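Local coordinates for proteasome activator protein PA26 (Trypanosoma brucei, PDB 1YAR), which is an 11S (PA28-family) activator that probably binds the ends of the 20S proteasome as a heptameric ring and opens its gate, at residues Ala48-His53 with Lys199-Thr204; Ser159-Lys164 with Leu187-Ile192. All blocks are in the same frame, centred on the assembly; numbering follows the deposited sequence.

Interaction 1 of 2, residues Ala48-His53 with Lys199-Thr204; sequences AAAEAH and KVELAT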
loop_
_atom_site.group_PDB
_atom_site.type_symbol
_atom_site.label_atom_id
_atom_site.label_comp_id
_atom_site.label_asym_id
_atom_site.label_seq_id
_atom_site.Cartn_x
_atom_site.Cartn_y
_atom_site.Cartn_z
ATOM N N ALA O 48 109.561 -22.949 50.097
ATOM C CA ALA O 48 110.996 -22.698 50.171
ATOM C C ALA O 48 111.291 -21.236 50.545
ATOM O O ALA O 48 112.261 -20.957 51.254
ATOM C CB ALA O 48 111.659 -23.060 48.853
ATOM N N ALA O 49 110.451 -20.304 50.072
ATOM C CA ALA O 49 110.600 -18.890 50.461
ATOM C C ALA O 49 110.300 -18.698 51.944
ATOM O O ALA O 49 111.054 -18.029 52.633
ATOM C CB ALA O 49 109.702 -17.960 49.587
ATOM N N ALA O 50 109.214 -19.294 52.433
ATOM C CA ALA O 50 108.853 -19.187 53.854
ATOM C C ALA O 50 109.949 -19.753 54.761
ATOM O O ALA O 50 110.281 -19.153 55.777
ATOM C CB ALA O 50 107.511 -19.853 54.145
ATOM N N GLU O 51 110.512 -20.892 54.361
ATOM C CA GLU O 51 111.586 -21.555 55.098
ATOM C C GLU O 51 112.782 -20.604 55.240
ATOM O O GLU O 51 113.272 -20.373 56.351
ATOM C CB GLU O 51 111.962 -22.862 54.375
ATOM C CG GLU O 51 113.306 -23.473 54.742
ATOM C CD GLU O 51 113.532 -24.805 54.045
ATOM O OE1 GLU O 51 113.224 -25.849 54.679
ATOM O OE2 GLU O 51 113.990 -24.815 52.865
ATOM N N ALA O 52 113.221 -20.037 54.114
ATOM C CA ALA O 52 114.319 -19.077 54.091
ATOM C C ALA O 52 113.974 -17.860 54.947
ATOM O O ALA O 52 114.784 -17.431 55.764
ATOM C CB ALA O 52 114.634 -18.673 52.663
ATOM N N HIS O 53 112.758 -17.327 54.788
ATOM C CA HIS O 53 112.299 -16.196 55.603
ATOM C C HIS O 53 112.448 -16.484 57.098
ATOM O O HIS O 53 112.922 -15.631 57.861
ATOM C CB HIS O 53 110.833 -15.865 55.287
ATOM C CG HIS O 53 110.386 -14.550 55.839
ATOM N ND1 HIS O 53 109.532 -14.443 56.915
ATOM C CD2 HIS O 53 110.696 -13.285 55.480
ATOM C CE1 HIS O 53 109.327 -13.167 57.189
ATOM N NE2 HIS O 53 110.024 -12.443 56.335
ATOM N N LYS O 199 108.424 -11.190 49.710
ATOM C CA LYS O 199 107.897 -10.822 48.385
ATOM C C LYS O 199 107.689 -12.020 47.462
ATOM O O LYS O 199 106.700 -12.080 46.742
ATOM C CB LYS O 199 108.794 -9.788 47.726
ATOM C CG LYS O 199 108.636 -8.443 48.374
ATOM C CD LYS O 199 109.495 -7.406 47.730
ATOM C CE LYS O 199 109.304 -6.111 48.496
ATOM N NZ LYS O 199 109.730 -4.934 47.694
ATOM N N VAL O 200 108.617 -12.975 47.499
ATOM C CA VAL O 200 108.389 -14.261 46.825
ATOM C C VAL O 200 107.164 -14.999 47.386
ATOM O O VAL O 200 106.371 -15.524 46.612
ATOM C CB VAL O 200 109.656 -15.164 46.836
ATOM C CG1 VAL O 200 109.331 -16.526 46.242
ATOM C CG2 VAL O 200 110.780 -14.495 46.037
ATOM N N GLU O 201 106.994 -15.026 48.713
ATOM C CA GLU O 201 105.802 -15.667 49.307
ATOM C C GLU O 201 104.495 -15.008 48.830
ATOM O O GLU O 201 103.535 -15.693 48.491
ATOM C CB GLU O 201 105.800 -15.625 50.837
ATOM C CG GLU O 201 106.915 -16.385 51.545
ATOM C CD GLU O 201 106.841 -16.196 53.059
ATOM O OE1 GLU O 201 107.733 -15.518 53.628
ATOM O OE2 GLU O 201 105.866 -16.687 53.680
ATOM N N LEU O 202 104.475 -13.679 48.841
ATOM C CA LEU O 202 103.315 -12.909 48.398
ATOM C C LEU O 202 103.083 -13.039 46.899
ATOM O O LEU O 202 101.945 -13.243 46.467
ATOM C CB LEU O 202 103.490 -11.438 48.763
ATOM C CG LEU O 202 103.706 -11.095 50.241
ATOM C CD1 LEU O 202 104.069 -9.619 50.347
ATOM C CD2 LEU O 202 102.492 -11.439 51.116
ATOM N N ALA O 203 104.148 -12.879 46.106
ATOM C CA ALA O 203 104.028 -12.982 44.650
ATOM C C ALA O 203 103.556 -14.365 44.199
ATOM O O ALA O 203 102.744 -14.452 43.278
ATOM C CB ALA O 203 105.324 -12.615 43.970
ATOM N N THR O 204 104.049 -15.440 44.828
ATOM C CA THR O 204 103.567 -16.792 44.466
ATOM C C THR O 204 102.075 -16.961 44.714
ATOM O O THR O 204 101.371 -17.542 43.872
ATOM C CB THR O 204 104.336 -17.944 45.169
ATOM O OG1 THR O 204 104.403 -17.701 46.572
ATOM C CG2 THR O 204 105.801 -18.018 44.683
#

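Interaction 2 of 2, residues Ser159-Lys164 with Leu187-Ile192; sequences STVEDK and LELRQI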
loop_
_atom_site.group_PDB
_atom_site.type_symbol
_atom_site.label_atom_id
_atom_site.label_comp_id
_atom_site.label_asym_id
_atom_site.label_seq_id
_atom_site.Cartn_x
_atom_site.Cartn_y
_atom_site.Cartn_z
ATOM N N SER O 159 123.774 -5.126 47.042
ATOM C CA SER O 159 125.109 -4.636 46.675
ATOM C C SER O 159 125.368 -3.172 47.058
ATOM O O SER O 159 126.506 -2.808 47.371
ATOM C CB SER O 159 125.381 -4.863 45.185
ATOM O OG SER O 159 124.635 -3.968 44.383
ATOM N N THR O 160 124.316 -2.348 47.031
ATOM C CA THR O 160 124.375 -0.965 47.508
ATOM C C THR O 160 124.677 -0.917 49.007
ATOM O O THR O 160 125.574 -0.195 49.441
ATOM C CB THR O 160 123.038 -0.230 47.217
ATOM O OG1 THR O 160 122.777 -0.266 45.817
ATOM C CG2 THR O 160 123.146 1.270 47.526
ATOM N N VAL O 161 123.947 -1.719 49.778
ATOM C CA VAL O 161 124.129 -1.792 51.220
ATOM C C VAL O 161 125.472 -2.449 51.585
ATOM O O VAL O 161 126.175 -1.970 52.473
ATOM C CB VAL O 161 122.902 -2.457 51.907
ATOM C CG1 VAL O 161 123.139 -2.710 53.401
ATOM C CG2 VAL O 161 121.661 -1.579 51.705
ATOM N N GLU O 162 125.833 -3.524 50.886
ATOM C CA GLU O 162 127.132 -4.169 51.110
ATOM C C GLU O 162 128.281 -3.169 50.986
ATOM O O GLU O 162 129.128 -3.077 51.886
ATOM C CB GLU O 162 127.323 -5.353 50.166
ATOM C CG GLU O 162 126.476 -6.567 50.532
ATOM C CD GLU O 162 126.384 -7.586 49.407
ATOM O OE1 GLU O 162 127.087 -7.415 48.388
ATOM O OE2 GLU O 162 125.604 -8.560 49.537
ATOM N N ASP O 163 128.284 -2.403 49.894
ATOM C CA ASP O 163 129.342 -1.421 49.616
ATOM C C ASP O 163 129.466 -0.384 50.720
ATOM O O ASP O 163 130.585 -0.006 51.090
ATOM C CB ASP O 163 129.098 -0.692 48.290
ATOM C CG ASP O 163 129.881 -1.284 47.139
ATOM O OD1 ASP O 163 130.802 -2.095 47.397
ATOM O OD2 ASP O 163 129.644 -0.988 45.933
ATOM N N LYS O 164 128.327 0.074 51.238
ATOM C CA LYS O 164 128.333 1.064 52.304
ATOM C C LYS O 164 128.845 0.476 53.608
ATOM O O LYS O 164 129.571 1.141 54.353
ATOM C CB LYS O 164 126.948 1.661 52.512
ATOM C CG LYS O 164 126.546 2.685 51.473
ATOM C CD LYS O 164 125.262 3.366 51.893
ATOM C CE LYS O 164 124.296 3.499 50.737
ATOM N NZ LYS O 164 122.919 3.748 51.292
ATOM N N LEU O 187 120.819 -3.317 59.934
ATOM C CA LEU O 187 119.506 -3.960 60.007
ATOM C C LEU O 187 118.802 -3.946 58.639
ATOM O O LEU O 187 118.029 -4.845 58.331
ATOM C CB LEU O 187 118.640 -3.282 61.056
ATOM C CG LEU O 187 119.038 -3.528 62.521
ATOM C CD1 LEU O 187 118.245 -2.654 63.422
ATOM C CD2 LEU O 187 118.866 -5.019 62.911
ATOM N N GLU O 188 119.068 -2.923 57.824
ATOM C CA GLU O 188 118.490 -2.895 56.474
ATOM C C GLU O 188 118.993 -4.063 55.594
ATOM O O GLU O 188 118.253 -4.566 54.732
ATOM C CB GLU O 188 118.719 -1.547 55.787
ATOM C CG GLU O 188 117.892 -1.400 54.522
ATOM C CD GLU O 188 118.235 -0.168 53.720
ATOM O OE1 GLU O 188 117.771 -0.097 52.560
ATOM O OE2 GLU O 188 118.955 0.715 54.237
ATOM N N LEU O 189 120.231 -4.517 55.835
ATOM C CA LEU O 189 120.793 -5.652 55.101
ATOM C C LEU O 189 119.992 -6.906 55.372
ATOM O O LEU O 189 119.635 -7.648 54.442
ATOM C CB LEU O 189 122.261 -5.891 55.485
ATOM C CG LEU O 189 123.030 -6.980 54.731
ATOM C CD1 LEU O 189 123.261 -6.560 53.288
ATOM C CD2 LEU O 189 124.369 -7.306 55.463
ATOM N N ARG O 190 119.702 -7.131 56.653
ATOM C CA ARG O 190 118.856 -8.233 57.071
ATOM C C ARG O 190 117.448 -8.055 56.498
ATOM O O ARG O 190 116.811 -9.041 56.132
ATOM C CB ARG O 190 118.809 -8.295 58.596
ATOM C CG ARG O 190 117.999 -9.406 59.166
ATOM C CD ARG O 190 118.134 -9.493 60.662
ATOM N NE ARG O 190 117.119 -10.354 61.248
ATOM C CZ ARG O 190 115.920 -9.934 61.626
ATOM N NH1 ARG O 190 115.585 -8.654 61.484
ATOM N NH2 ARG O 190 115.055 -10.790 62.158
ATOM N N GLN O 191 116.977 -6.802 56.439
ATOM C CA GLN O 191 115.601 -6.532 56.016
ATOM C C GLN O 191 115.435 -6.797 54.527
ATOM O O GLN O 191 114.369 -7.258 54.087
ATOM C CB GLN O 191 115.143 -5.111 56.361
ATOM C CG GLN O 191 113.581 -5.013 56.494
ATOM C CD GLN O 191 113.004 -6.012 57.502
ATOM O OE1 GLN O 191 113.469 -6.084 58.646
ATOM N NE2 GLN O 191 111.994 -6.768 57.088
ATOM N N ILE O 192 116.473 -6.488 53.756
ATOM C CA ILE O 192 116.481 -6.809 52.337
ATOM C C ILE O 192 116.374 -8.329 52.156
ATOM O O ILE O 192 115.533 -8.801 51.383
ATOM C CB ILE O 192 117.734 -6.229 51.629
ATOM C CG1 ILE O 192 117.598 -4.723 51.463
ATOM C CG2 ILE O 192 117.954 -6.900 50.256
ATOM C CD1 ILE O 192 118.921 -4.011 51.209
#

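Interaction 1 of 2, residues Ala48-His53 with Lys199-Thr204
Two long antiparallel helices of the PA26 helical bundle, 24-57 and 183-226, meet where A49 faces V200 and E201. Their local axes approach to 8.8 Å and cross at -157°, a close spacing that the small residues A49 and A50 permit. The CA atoms of A49 and E201 are only 5.9 Å apart. A49 CB touches both partners, 3.7 Å from V200 CG1 and 3.8 Å from E201 CG. This apolar patch reaches into the interior of the bundle that characterises 11S activator subunits: V200 also packs on I45 of the same helix 24-57 and on L77 of helix 71-99. E201 lies along the partly exposed flank of the pair, its CG anti to the carbonyl carbon (chi1 -64°) and the chain extended beyond, which lays the carboxylate over the next turn of helix 24-57. There E201 OE2 comes within 3.6 Å of A50 CB, while E201 OE1 lies 3.5 Å from H53 CB. The imidazole and carboxylate planes are inclined by 59°, and the contact is one of packing. OE1 is buried here without a polar partner, which would tend to raise the pKa, though a protonated H53 would offset this; H85 of the second subunit packs against the same glutamate.

Interaction 2 of 2, residues Ser159-Lys164 with Leu187-Ile192
Helix segments 159-164 and 187-192 run antiparallel, their axes 9.9 Å apart at closest approach and crossing at -157°, with the CA atoms of V161 and L189 6.4 Å from each other. V161 points toward the facing helix and divides its two methyls between separate partners. V161 CG1, anti to the backbone N (chi1 173°), packs 3.9 Å from L189 CD1 and also touches L189 CB; V161 CG2, on the other branch, reaches I192 CD1 at 3.7 Å. The valine and isoleucine side chains lie alongside one another, pointing opposite ways. L189 CD1 also meets the aliphatic part of E162, at 4.2 Å from its CG. Beyond that methylene the E162 carboxylate turns to polar partners: R158 in its own helix, by a salt bridge, and S182 and S184 of a third subunit. E188 brings its CD to 4.2 Å from V161 CG2, while its OE1 forms a salt bridge with R152 of the second subunit. An apolar seam within the chain is thus bordered by glutamates bonded to two neighbouring subunits, an antiparallel helix pair built into the subunit interfaces of an oligomeric 11S activator.

In the fold
Helix 183-226 is common to both contacts: residues 187-192 pack on helix 150-166, and about three turns further along residues 199-204 pack on helix 24-57. The centres of interactions 1 and 2 are about 19 Å apart, and their nearest atoms about 6 Å, so the two do not touch. The centre of interaction 1 is about 15 Å from the centre of the chain and that of interaction 2 about 27 Å, on the same side. Both touch the second subunit, but interaction 2 also reaches a third. Together they tie two other helices to one long helix, in a chain built of helices and loops, with no strands.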